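Long-range contacts in CCHC-type domain-containing protein (Trypanosoma brucei brucei, PDB 7C4B), which probably acts as a 3'-5' RNA exonuclease, joining a metal-dependent nuclease domain to zinc knuckles that bind nucleotides: residues A[41-46]-A[59-64]; A[17-22]-A[76-81]; A[135-140]-A[262-267]; A[146-151]-A[196-201]. One frame throughout, in Å; residues are numbered along the deposited sequence.

Overall arrangement
Interactions 1 and 4 are buried within the exonuclease domain; interaction 2 is only partly buried, and interaction 3 lies at the surface. Interactions 1 and 2 reach the same mixed sheet, the first between two inner strands and the second at its outermost strand 16-19; they touch where F45 meets L76. Interaction 4 packs two helices and meets interaction 1 through L196, which lies against C63 and S64. About 34 Å separates the centres of interactions 1 and 3, on opposite sides of the chain's centre. Chemistry follows place: backbone bonds and metal-binding carboxylates in interaction 1, methyls laid on backbone in 2, apolar side-chain packing in 4, and in 3 a backbone bond beside zinc and a nucleotide.

Interaction 1 of 4, residues A[41-46]-A[59-64]; sequences DIEAFC and LVQACS. With MN (manganese (II) ion), chain E; MN (manganese (II) ion), chain D.
D41 and Q61 face each other as an antiparallel hydrogen-bonded pair: D41 N donates to Q61 O (3.1 Å), and Q61 N returns the bond to D41 O (3.0 Å). Two residues on, E43 and L59 repeat the exchange, L59 N to E43 O at 3.0 Å and E43 N to L59 O. Between them I42 and V60, a non-hydrogen-bonded pair, use the face opposite D41, E43 and Q61. The Q61 chain bends at chi2 (92°) and crosses the E43 side chain at about a right angle, their flat ends 40° apart; Q61 NE2 bonds only weakly to E43 OE2 (3.3 Å) and also donates to A188 O. With CG anti to its own N (chi1 -162°), the D41 carboxylate bridges two manganese ions, OD2 to one at 2.0 Å and OD1 to the other at 2.2 Å; OD1 also accepts weakly from I42 N. D191 shares the first ion, and D106 is nearby. E43 binds manganese in this protein too, but here its OE2 is 3.1 Å from the nearer ion, beyond a metal bond. These acidic residues fit the DEDD exonuclease pattern: two apart on one strand, D41 and E43 turn to the same face, where metal gathers.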
# COMPACT_ATOMS: atom_id res chain seq x y z
N ASP A 41 -9.86 2.64 0.43
CA ASP A 41 -9.94 1.26 0.89
C ASP A 41 -11.40 0.85 0.89
O ASP A 41 -12.30 1.69 0.74
CB ASP A 41 -9.30 1.10 2.28
CG ASP A 41 -8.96 -0.34 2.61
OD1 ASP A 41 -8.77 -1.14 1.67
OD2 ASP A 41 -8.89 -0.68 3.81
N ILE A 42 -11.65 -0.45 1.05
CA ILE A 42 -13.00 -1.00 1.04
C ILE A 42 -13.12 -2.04 2.14
O ILE A 42 -12.22 -2.87 2.33
CB ILE A 42 -13.35 -1.62 -0.33
CG1 ILE A 42 -13.49 -0.54 -1.40
CG2 ILE A 42 -14.63 -2.44 -0.25
CD1 ILE A 42 -13.86 -1.09 -2.76
N GLU A 43 -14.23 -2.00 2.87
CA GLU A 43 -14.65 -3.09 3.74
C GLU A 43 -15.89 -3.73 3.15
O GLU A 43 -16.88 -3.04 2.88
CB GLU A 43 -14.93 -2.59 5.17
CG GLU A 43 -13.73 -1.95 5.86
CD GLU A 43 -12.59 -2.93 6.09
OE1 GLU A 43 -12.85 -4.15 6.17
OE2 GLU A 43 -11.43 -2.47 6.20
N ALA A 44 -15.84 -5.04 2.94
CA ALA A 44 -16.91 -5.77 2.28
C ALA A 44 -17.37 -6.92 3.16
O ALA A 44 -16.71 -7.30 4.13
CB ALA A 44 -16.47 -6.29 0.91
N PHE A 45 -18.54 -7.47 2.81
CA PHE A 45 -19.06 -8.64 3.50
C PHE A 45 -18.10 -9.81 3.37
O PHE A 45 -17.57 -10.08 2.28
CB PHE A 45 -20.43 -9.05 2.93
CG PHE A 45 -21.57 -8.14 3.31
CD1 PHE A 45 -21.34 -6.89 3.86
CD2 PHE A 45 -22.88 -8.55 3.12
CE1 PHE A 45 -22.40 -6.07 4.20
CE2 PHE A 45 -23.94 -7.74 3.46
CZ PHE A 45 -23.70 -6.49 4.00
N CYS A 46 -17.88 -10.52 4.47
CA CYS A 46 -17.12 -11.76 4.41
C CYS A 46 -17.92 -12.83 3.67
O CYS A 46 -19.13 -12.96 3.87
CB CYS A 46 -16.76 -12.24 5.82
SG CYS A 46 -15.85 -11.04 6.81
N LEU A 59 -18.40 -0.52 3.42
CA LEU A 59 -17.81 0.80 3.61
C LEU A 59 -16.78 1.07 2.52
O LEU A 59 -16.11 0.15 2.05
CB LEU A 59 -17.13 0.94 4.98
CG LEU A 59 -17.93 0.74 6.26
CD1 LEU A 59 -17.01 0.86 7.46
CD2 LEU A 59 -19.07 1.75 6.35
N VAL A 60 -16.67 2.33 2.13
CA VAL A 60 -15.55 2.83 1.35
C VAL A 60 -14.87 3.91 2.18
O VAL A 60 -15.51 4.90 2.55
CB VAL A 60 -15.98 3.38 -0.02
CG1 VAL A 60 -14.79 4.02 -0.73
CG2 VAL A 60 -16.59 2.28 -0.87
N GLN A 61 -13.59 3.70 2.50
CA GLN A 61 -12.83 4.62 3.33
C GLN A 61 -12.01 5.56 2.46
O GLN A 61 -11.42 5.13 1.46
CB GLN A 61 -11.91 3.86 4.29
CG GLN A 61 -12.63 2.85 5.18
CD GLN A 61 -12.69 1.46 4.58
OE1 GLN A 61 -13.53 1.18 3.72
NE2 GLN A 61 -11.79 0.59 5.02
N ALA A 62 -11.97 6.83 2.84
CA ALA A 62 -11.26 7.85 2.08
C ALA A 62 -10.54 8.79 3.04
O ALA A 62 -11.09 9.20 4.06
CB ALA A 62 -12.21 8.65 1.19
N CYS A 63 -9.29 9.12 2.69
CA CYS A 63 -8.48 10.04 3.49
C CYS A 63 -7.58 10.81 2.53
O CYS A 63 -6.70 10.22 1.90
CB CYS A 63 -7.66 9.28 4.53
SG CYS A 63 -6.65 10.33 5.59
N SER A 64 -7.80 12.11 2.43
CA SER A 64 -7.07 12.96 1.49
C SER A 64 -6.17 13.94 2.23
O SER A 64 -6.18 14.03 3.46
CB SER A 64 -8.05 13.73 0.58
OG SER A 64 -8.59 14.85 1.25
MN MN E . -8.67 -2.44 4.70
MN MN D . -7.83 -2.96 0.78

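Interaction 2 of 4, residues A[17-22]-A[76-81]; sequences RVVDTH and LTLTPD
L78 lays its branched end over the backbone of D20 and T21 where the chain leaves strand 16-19. CD2 is 3.6 Å from D20 C and equally far from T21 C, so one methyl rests on two successive carbonyl carbons. The other branch, CD1, reaches back to V19 O at 3.7 Å and comes more loosely to V19 CG1 (4.4 Å). With CG anti to its own carbonyl carbon (chi1 -74°) and chi2 extended, the leucine spreads both methyls along this turn. T77 adds a smaller touch beside it: CG2 meets D20 O at 3.9 Å, while its hydroxyl is turned elsewhere and OG1 bonds to D74. The contact is therefore one of methyl groups against peptide backbone, with hydrogen bonding left to other partners. T21, for instance, occupies the N-cap of helix 22-33, and its OG1 caps K24 N. H22, the first residue of that helix, brings its backbone N to within 4.1 Å of L78 CD2; H22, K26 and D86 can bind zinc in this protein. Within the exonuclease domain the packing joins the step from strand 16-19 into helix 22-33 to the short helix 75-78 that follows strand 70-74. Strand 16-19 lies outermost in the sheet, parallel to 70-74, with V19 bonded through its backbone to L72 and D74; helix 80-92 starts just after L78 and approaches H22 through V82 and D86.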
# COMPACT_ATOMS: atom_id res chain seq x y z
N ARG A 17 -15.04 10.33 10.33
CA ARG A 17 -16.39 10.87 10.24
C ARG A 17 -17.23 9.88 9.45
O ARG A 17 -16.93 9.59 8.28
CB ARG A 17 -16.42 12.24 9.57
CG ARG A 17 -15.82 13.37 10.39
CD ARG A 17 -16.63 13.70 11.62
NE ARG A 17 -16.05 14.81 12.36
CZ ARG A 17 -15.08 14.68 13.26
NH1 ARG A 17 -14.57 13.49 13.53
NH2 ARG A 17 -14.60 15.75 13.88
N VAL A 18 -18.28 9.35 10.08
CA VAL A 18 -19.21 8.47 9.38
C VAL A 18 -20.06 9.30 8.43
O VAL A 18 -20.68 10.29 8.82
CB VAL A 18 -20.08 7.70 10.38
CG1 VAL A 18 -21.15 6.90 9.66
CG2 VAL A 18 -19.21 6.79 11.24
N VAL A 19 -20.07 8.89 7.16
CA VAL A 19 -20.86 9.56 6.13
C VAL A 19 -21.97 8.60 5.74
O VAL A 19 -21.75 7.63 5.00
CB VAL A 19 -20.00 9.95 4.92
CG1 VAL A 19 -20.88 10.57 3.84
CG2 VAL A 19 -18.90 10.91 5.34
N ASP A 20 -23.19 8.86 6.24
CA ASP A 20 -24.32 7.97 5.99
C ASP A 20 -25.58 8.72 5.59
O ASP A 20 -26.66 8.10 5.54
CB ASP A 20 -24.60 7.11 7.23
CG ASP A 20 -24.76 7.94 8.49
OD1 ASP A 20 -24.50 9.16 8.45
OD2 ASP A 20 -25.14 7.36 9.54
N THR A 21 -25.49 10.01 5.29
CA THR A 21 -26.63 10.79 4.82
C THR A 21 -26.24 11.54 3.56
O THR A 21 -25.05 11.72 3.26
CB THR A 21 -27.13 11.78 5.88
OG1 THR A 21 -26.19 12.85 6.03
CG2 THR A 21 -27.33 11.09 7.23
N HIS A 22 -27.26 11.99 2.82
CA HIS A 22 -27.00 12.73 1.59
C HIS A 22 -26.32 14.06 1.87
O HIS A 22 -25.48 14.50 1.07
CB HIS A 22 -28.32 12.96 0.83
CG HIS A 22 -28.14 13.55 -0.53
ND1 HIS A 22 -27.34 12.96 -1.50
CD2 HIS A 22 -28.65 14.66 -1.09
CE1 HIS A 22 -27.37 13.70 -2.59
NE2 HIS A 22 -28.16 14.74 -2.38
N LEU A 76 -23.62 0.79 2.37
CA LEU A 76 -24.80 -0.02 2.65
C LEU A 76 -26.00 0.85 2.96
O LEU A 76 -27.10 0.63 2.43
CB LEU A 76 -24.50 -0.97 3.82
CG LEU A 76 -25.36 -2.23 3.93
CD1 LEU A 76 -25.14 -3.13 2.74
CD2 LEU A 76 -25.05 -2.95 5.23
N THR A 77 -25.82 1.86 3.81
CA THR A 77 -26.92 2.75 4.18
C THR A 77 -27.25 3.72 3.06
O THR A 77 -28.42 3.93 2.73
CB THR A 77 -26.58 3.51 5.47
OG1 THR A 77 -26.30 2.57 6.51
CG2 THR A 77 -27.73 4.40 5.89
N LEU A 78 -26.23 4.34 2.46
CA LEU A 78 -26.46 5.31 1.40
C LEU A 78 -27.03 4.66 0.14
O LEU A 78 -27.74 5.32 -0.62
CB LEU A 78 -25.16 6.04 1.06
CG LEU A 78 -24.63 7.09 2.03
CD1 LEU A 78 -23.22 7.50 1.64
CD2 LEU A 78 -25.55 8.30 2.06
N THR A 79 -26.73 3.37 -0.07
CA THR A 79 -26.94 2.58 -1.29
C THR A 79 -25.89 2.97 -2.32
O THR A 79 -25.50 4.14 -2.40
CB THR A 79 -28.34 2.74 -1.88
OG1 THR A 79 -28.52 4.08 -2.37
CG2 THR A 79 -29.41 2.43 -0.83
N PRO A 80 -25.38 2.01 -3.09
CA PRO A 80 -24.42 2.34 -4.16
C PRO A 80 -24.88 3.44 -5.10
O PRO A 80 -24.06 4.28 -5.50
CB PRO A 80 -24.26 1.00 -4.89
CG PRO A 80 -24.46 -0.02 -3.82
CD PRO A 80 -25.49 0.55 -2.88
N ASP A 81 -26.16 3.47 -5.47
CA ASP A 81 -26.63 4.45 -6.45
C ASP A 81 -26.41 5.87 -5.96
O ASP A 81 -25.92 6.73 -6.71
CB ASP A 81 -28.11 4.21 -6.75
CG ASP A 81 -28.64 5.16 -7.80
OD1 ASP A 81 -28.37 4.94 -9.00
OD2 ASP A 81 -29.34 6.13 -7.43

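Interaction 3 of 4, residues A[135-140]-A[262-267]; sequences LRSVNR and GAKGHT. With ZN (zinc ion), chain B; U5P (uridine-5'-monophosphate), chain F.
R136 and G265 bring their CA atoms within 4.4 Å as the two backbones run past each other, their end-to-end directions 136° apart. G265 N donates to R136 O at 2.7 Å. Both chains turn sharply here: S137 has positive phi, as G265 does. The R136 side chain then stretches over the loop, CB against G265 C (3.5 Å) and CD against G265 O. Its chain is extended from CG to NE, which brings the guanidinium to T267; the methyl CG2 of T267 lies over one face, toward the rim. R136 NH2 forms a salt bridge with E270, a residue whose backbone O bonds to the bound uridine monophosphate. The loop is part of a CCHC zinc knuckle, in which H266 NE2 (2.2 Å from zinc) joins C258, C261 and C271. One face of the H266 imidazole receives the uracil: C4 of the nucleotide sits over the ring centre, 3.5 Å above its plane. The ribose O2' adds a weak bond to G265 O. On the far side of the backbone bond, the aliphatic part of K264 passes S137; K264 CD is 3.6 Å from S137 OG, and that hydroxyl is hydrogen-bonded to G256 O.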
# COMPACT_ATOMS: atom_id res chain seq x y z
N LEU A 135 16.10 -2.95 -7.39
CA LEU A 135 17.28 -3.13 -6.56
C LEU A 135 17.72 -4.58 -6.43
O LEU A 135 18.92 -4.86 -6.38
CB LEU A 135 17.04 -2.56 -5.16
CG LEU A 135 16.72 -1.07 -5.07
CD1 LEU A 135 16.47 -0.66 -3.62
CD2 LEU A 135 17.84 -0.24 -5.67
N ARG A 136 16.78 -5.53 -6.38
CA ARG A 136 17.10 -6.90 -6.03
C ARG A 136 16.52 -7.95 -6.98
O ARG A 136 16.74 -9.14 -6.75
CB ARG A 136 16.63 -7.21 -4.60
CG ARG A 136 17.06 -6.17 -3.58
CD ARG A 136 16.47 -6.43 -2.21
NE ARG A 136 16.99 -5.48 -1.23
CZ ARG A 136 16.50 -4.26 -1.04
NH1 ARG A 136 15.47 -3.83 -1.75
NH2 ARG A 136 17.05 -3.46 -0.13
N SER A 137 15.79 -7.54 -8.02
CA SER A 137 15.08 -8.47 -8.90
C SER A 137 14.09 -9.33 -8.10
O SER A 137 13.93 -10.52 -8.35
CB SER A 137 16.04 -9.36 -9.69
OG SER A 137 16.94 -8.58 -10.46
N VAL A 138 13.44 -8.71 -7.12
CA VAL A 138 12.42 -9.35 -6.30
C VAL A 138 11.06 -8.81 -6.74
O VAL A 138 10.85 -7.60 -6.78
CB VAL A 138 12.65 -9.09 -4.80
CG1 VAL A 138 11.45 -9.57 -3.99
CG2 VAL A 138 13.92 -9.78 -4.33
N ASN A 139 10.15 -9.72 -7.08
CA ASN A 139 8.82 -9.35 -7.53
C ASN A 139 7.73 -9.70 -6.53
O ASN A 139 6.54 -9.61 -6.86
CB ASN A 139 8.51 -10.00 -8.89
CG ASN A 139 8.11 -11.46 -8.76
OD1 ASN A 139 8.68 -12.20 -7.95
ND2 ASN A 139 7.13 -11.87 -9.55
N ARG A 140 8.09 -10.10 -5.31
CA ARG A 140 7.09 -10.48 -4.33
C ARG A 140 6.38 -9.26 -3.76
O ARG A 140 6.94 -8.16 -3.69
CB ARG A 140 7.72 -11.28 -3.18
CG ARG A 140 8.57 -12.47 -3.61
CD ARG A 140 9.16 -13.21 -2.41
NE ARG A 140 10.22 -12.44 -1.78
CZ ARG A 140 11.51 -12.78 -1.79
NH1 ARG A 140 11.90 -13.89 -2.40
NH2 ARG A 140 12.41 -12.01 -1.19
N GLY A 262 27.32 -9.80 -7.24
CA GLY A 262 26.62 -10.06 -8.48
C GLY A 262 25.33 -10.84 -8.34
O GLY A 262 24.62 -11.00 -9.34
N ALA A 263 25.00 -11.31 -7.15
CA ALA A 263 23.80 -12.12 -6.96
C ALA A 263 22.56 -11.24 -6.87
O ALA A 263 22.61 -10.10 -6.40
CB ALA A 263 23.92 -12.98 -5.70
N LYS A 264 21.44 -11.78 -7.33
CA LYS A 264 20.15 -11.12 -7.20
C LYS A 264 19.53 -11.44 -5.84
O LYS A 264 19.90 -12.42 -5.18
CB LYS A 264 19.22 -11.53 -8.33
CG LYS A 264 19.82 -11.35 -9.71
CD LYS A 264 18.84 -11.66 -10.83
CE LYS A 264 19.47 -11.39 -12.19
NZ LYS A 264 18.52 -11.62 -13.32
N GLY A 265 18.59 -10.60 -5.43
CA GLY A 265 17.87 -10.78 -4.19
C GLY A 265 18.30 -9.87 -3.05
O GLY A 265 17.57 -9.75 -2.06
N HIS A 266 19.46 -9.23 -3.17
CA HIS A 266 19.93 -8.32 -2.13
C HIS A 266 20.82 -7.26 -2.75
O HIS A 266 21.34 -7.43 -3.86
CB HIS A 266 20.67 -9.06 -1.01
CG HIS A 266 21.98 -9.65 -1.45
ND1 HIS A 266 22.09 -10.94 -1.94
CD2 HIS A 266 23.23 -9.14 -1.46
CE1 HIS A 266 23.35 -11.18 -2.24
NE2 HIS A 266 24.07 -10.11 -1.96
N THR A 267 21.00 -6.16 -2.02
CA THR A 267 21.84 -5.06 -2.46
C THR A 267 23.20 -5.13 -1.77
O THR A 267 23.46 -5.99 -0.92
CB THR A 267 21.15 -3.72 -2.19
OG1 THR A 267 21.03 -3.53 -0.77
CG2 THR A 267 19.77 -3.70 -2.82
ZN ZN B . 26.16 -9.58 -2.53
N1 U5P F . 20.47 -11.87 2.00
C2 U5P F . 21.23 -10.81 2.44
N3 U5P F . 22.55 -10.85 2.05
C4 U5P F . 23.16 -11.83 1.29
C5 U5P F . 22.30 -12.89 0.88
C6 U5P F . 21.01 -12.88 1.24
O2 U5P F . 20.78 -9.90 3.11
O4 U5P F . 24.36 -11.72 1.02
C1' U5P F . 19.05 -11.88 2.40
C2' U5P F . 18.10 -11.38 1.31
O2' U5P F . 18.02 -9.97 1.29
C3' U5P F . 16.80 -12.08 1.70
C4' U5P F . 17.29 -13.42 2.24
O3' U5P F . 16.16 -11.35 2.75
O4' U5P F . 18.66 -13.22 2.66
C5' U5P F . 17.23 -14.58 1.26
O5' U5P F . 18.12 -14.40 0.17
P U5P F . 18.61 -15.64 -0.70
O1P U5P F . 19.90 -15.27 -1.32
O2P U5P F . 17.48 -16.03 -1.58
O3P U5P F . 18.87 -16.77 0.22

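Interaction 4 of 4, residues A[146-151]-A[196-201]; sequences YVLKSV and LLLSNY
V147 O accepts the helical bond of V151 N at 2.9 Å, a single turn that sets both valines against L198 of the neighbouring helix. Helices 144-152 and 190-202 belong to the exonuclease domain, which has an RNase H-like fold; here their short segments run in roughly the same direction, 34° apart, with axes 10.8 Å from each other. That spacing is filled by aliphatic side chains, and the contacts between the two segments are made by apolar groups. L198 does most of the filling. Its CG is anti to its carbonyl carbon (chi1 -84°), which turns the branched end toward the other helix: CD1 meets V147 CG1 at 3.7 Å, and CD2 lies 4.0 Å from V151 CG1. The leucine crosses both valines at about a right angle. L148 enters from the next position, where its CD2 touches two residues in succession, L197 CD2 at 3.8 Å and L198 CG at 3.9 Å. Helix 124-136 closes in around this pair, F128 packing on V147 and V151, and L124 on L198. A152, next along helix 144-152, extends the packing onto L197 and Y201. Helix 190-202 also carries D191, a manganese ligand, and H194, which binds zinc and lies close to L148, so the packing lies along a helix that supplies metal ligands. At the C-terminal end of the contact V151 and Y201 slide past each other in opposite directions, with V151 CG1 3.6 Å from Y201 CB.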
# COMPACT_ATOMS: atom_id res chain seq x y z
N TYR A 146 5.10 -4.83 6.90
CA TYR A 146 6.47 -4.90 6.38
C TYR A 146 6.84 -3.63 5.64
O TYR A 146 7.97 -3.13 5.78
CB TYR A 146 6.60 -6.12 5.47
CG TYR A 146 8.02 -6.43 5.01
CD1 TYR A 146 8.56 -5.81 3.89
CD2 TYR A 146 8.80 -7.34 5.70
CE1 TYR A 146 9.85 -6.10 3.47
CE2 TYR A 146 10.09 -7.63 5.29
CZ TYR A 146 10.61 -7.01 4.17
OH TYR A 146 11.89 -7.29 3.76
N VAL A 147 5.91 -3.08 4.86
CA VAL A 147 6.20 -1.86 4.10
C VAL A 147 6.29 -0.66 5.03
O VAL A 147 7.15 0.21 4.85
CB VAL A 147 5.13 -1.66 3.01
CG1 VAL A 147 5.31 -0.31 2.33
CG2 VAL A 147 5.20 -2.79 1.99
N LEU A 148 5.42 -0.59 6.04
CA LEU A 148 5.47 0.52 6.99
C LEU A 148 6.79 0.53 7.75
O LEU A 148 7.38 1.59 7.99
CB LEU A 148 4.29 0.44 7.95
CG LEU A 148 2.93 0.91 7.43
CD1 LEU A 148 1.83 0.53 8.41
CD2 LEU A 148 2.95 2.41 7.18
N LYS A 149 7.27 -0.65 8.15
CA LYS A 149 8.54 -0.73 8.87
C LYS A 149 9.72 -0.45 7.95
O LYS A 149 10.65 0.27 8.33
CB LYS A 149 8.68 -2.10 9.53
CG LYS A 149 10.09 -2.46 9.97
CD LYS A 149 10.62 -1.52 11.04
CE LYS A 149 9.81 -1.61 12.32
NZ LYS A 149 10.32 -0.67 13.36
N SER A 150 9.70 -1.00 6.73
CA SER A 150 10.85 -0.85 5.84
C SER A 150 10.95 0.58 5.30
O SER A 150 12.06 1.11 5.16
CB SER A 150 10.76 -1.85 4.69
OG SER A 150 11.85 -1.70 3.80
N VAL A 151 9.82 1.21 5.00
CA VAL A 151 9.83 2.53 4.37
C VAL A 151 9.85 3.64 5.41
O VAL A 151 10.66 4.56 5.33
CB VAL A 151 8.62 2.66 3.42
CG1 VAL A 151 8.55 4.07 2.86
CG2 VAL A 151 8.72 1.65 2.30
N LEU A 196 -2.07 6.93 3.16
CA LEU A 196 -1.71 8.33 2.90
C LEU A 196 -0.35 8.67 3.49
O LEU A 196 0.41 9.45 2.90
CB LEU A 196 -2.79 9.26 3.47
CG LEU A 196 -2.57 10.75 3.22
CD1 LEU A 196 -2.55 11.04 1.72
CD2 LEU A 196 -3.64 11.58 3.91
N LEU A 197 -0.01 8.08 4.64
CA LEU A 197 1.31 8.29 5.22
C LEU A 197 2.41 7.79 4.29
O LEU A 197 3.42 8.47 4.08
CB LEU A 197 1.41 7.60 6.59
CG LEU A 197 2.79 7.51 7.24
CD1 LEU A 197 2.67 7.66 8.74
CD2 LEU A 197 3.49 6.19 6.92
N LEU A 198 2.22 6.59 3.73
CA LEU A 198 3.25 6.01 2.87
C LEU A 198 3.50 6.86 1.63
O LEU A 198 4.62 6.86 1.10
CB LEU A 198 2.85 4.59 2.46
CG LEU A 198 3.18 3.48 3.46
CD1 LEU A 198 2.64 2.15 2.97
CD2 LEU A 198 4.69 3.41 3.67
N SER A 199 2.48 7.58 1.15
CA SER A 199 2.67 8.38 -0.05
C SER A 199 3.66 9.52 0.18
O SER A 199 4.36 9.92 -0.75
CB SER A 199 1.32 8.93 -0.53
OG SER A 199 0.72 9.76 0.45
N ASN A 200 3.74 10.04 1.41
CA ASN A 200 4.72 11.09 1.69
C ASN A 200 6.15 10.58 1.60
O ASN A 200 7.05 11.33 1.22
CB ASN A 200 4.46 11.69 3.08
CG ASN A 200 3.03 12.12 3.27
OD1 ASN A 200 2.21 11.36 3.80
ND2 ASN A 200 2.71 13.33 2.84
N TYR A 201 6.37 9.31 1.93
CA TYR A 201 7.70 8.73 1.85
C TYR A 201 8.03 8.20 0.46
O TYR A 201 9.22 8.09 0.12
CB TYR A 201 7.85 7.60 2.87
CG TYR A 201 7.80 8.06 4.31
CD1 TYR A 201 8.95 8.44 4.98
CD2 TYR A 201 6.59 8.11 5.00
CE1 TYR A 201 8.91 8.85 6.30
CE2 TYR A 201 6.54 8.53 6.32
CZ TYR A 201 7.70 8.90 6.96
OH TYR A 201 7.66 9.31 8.27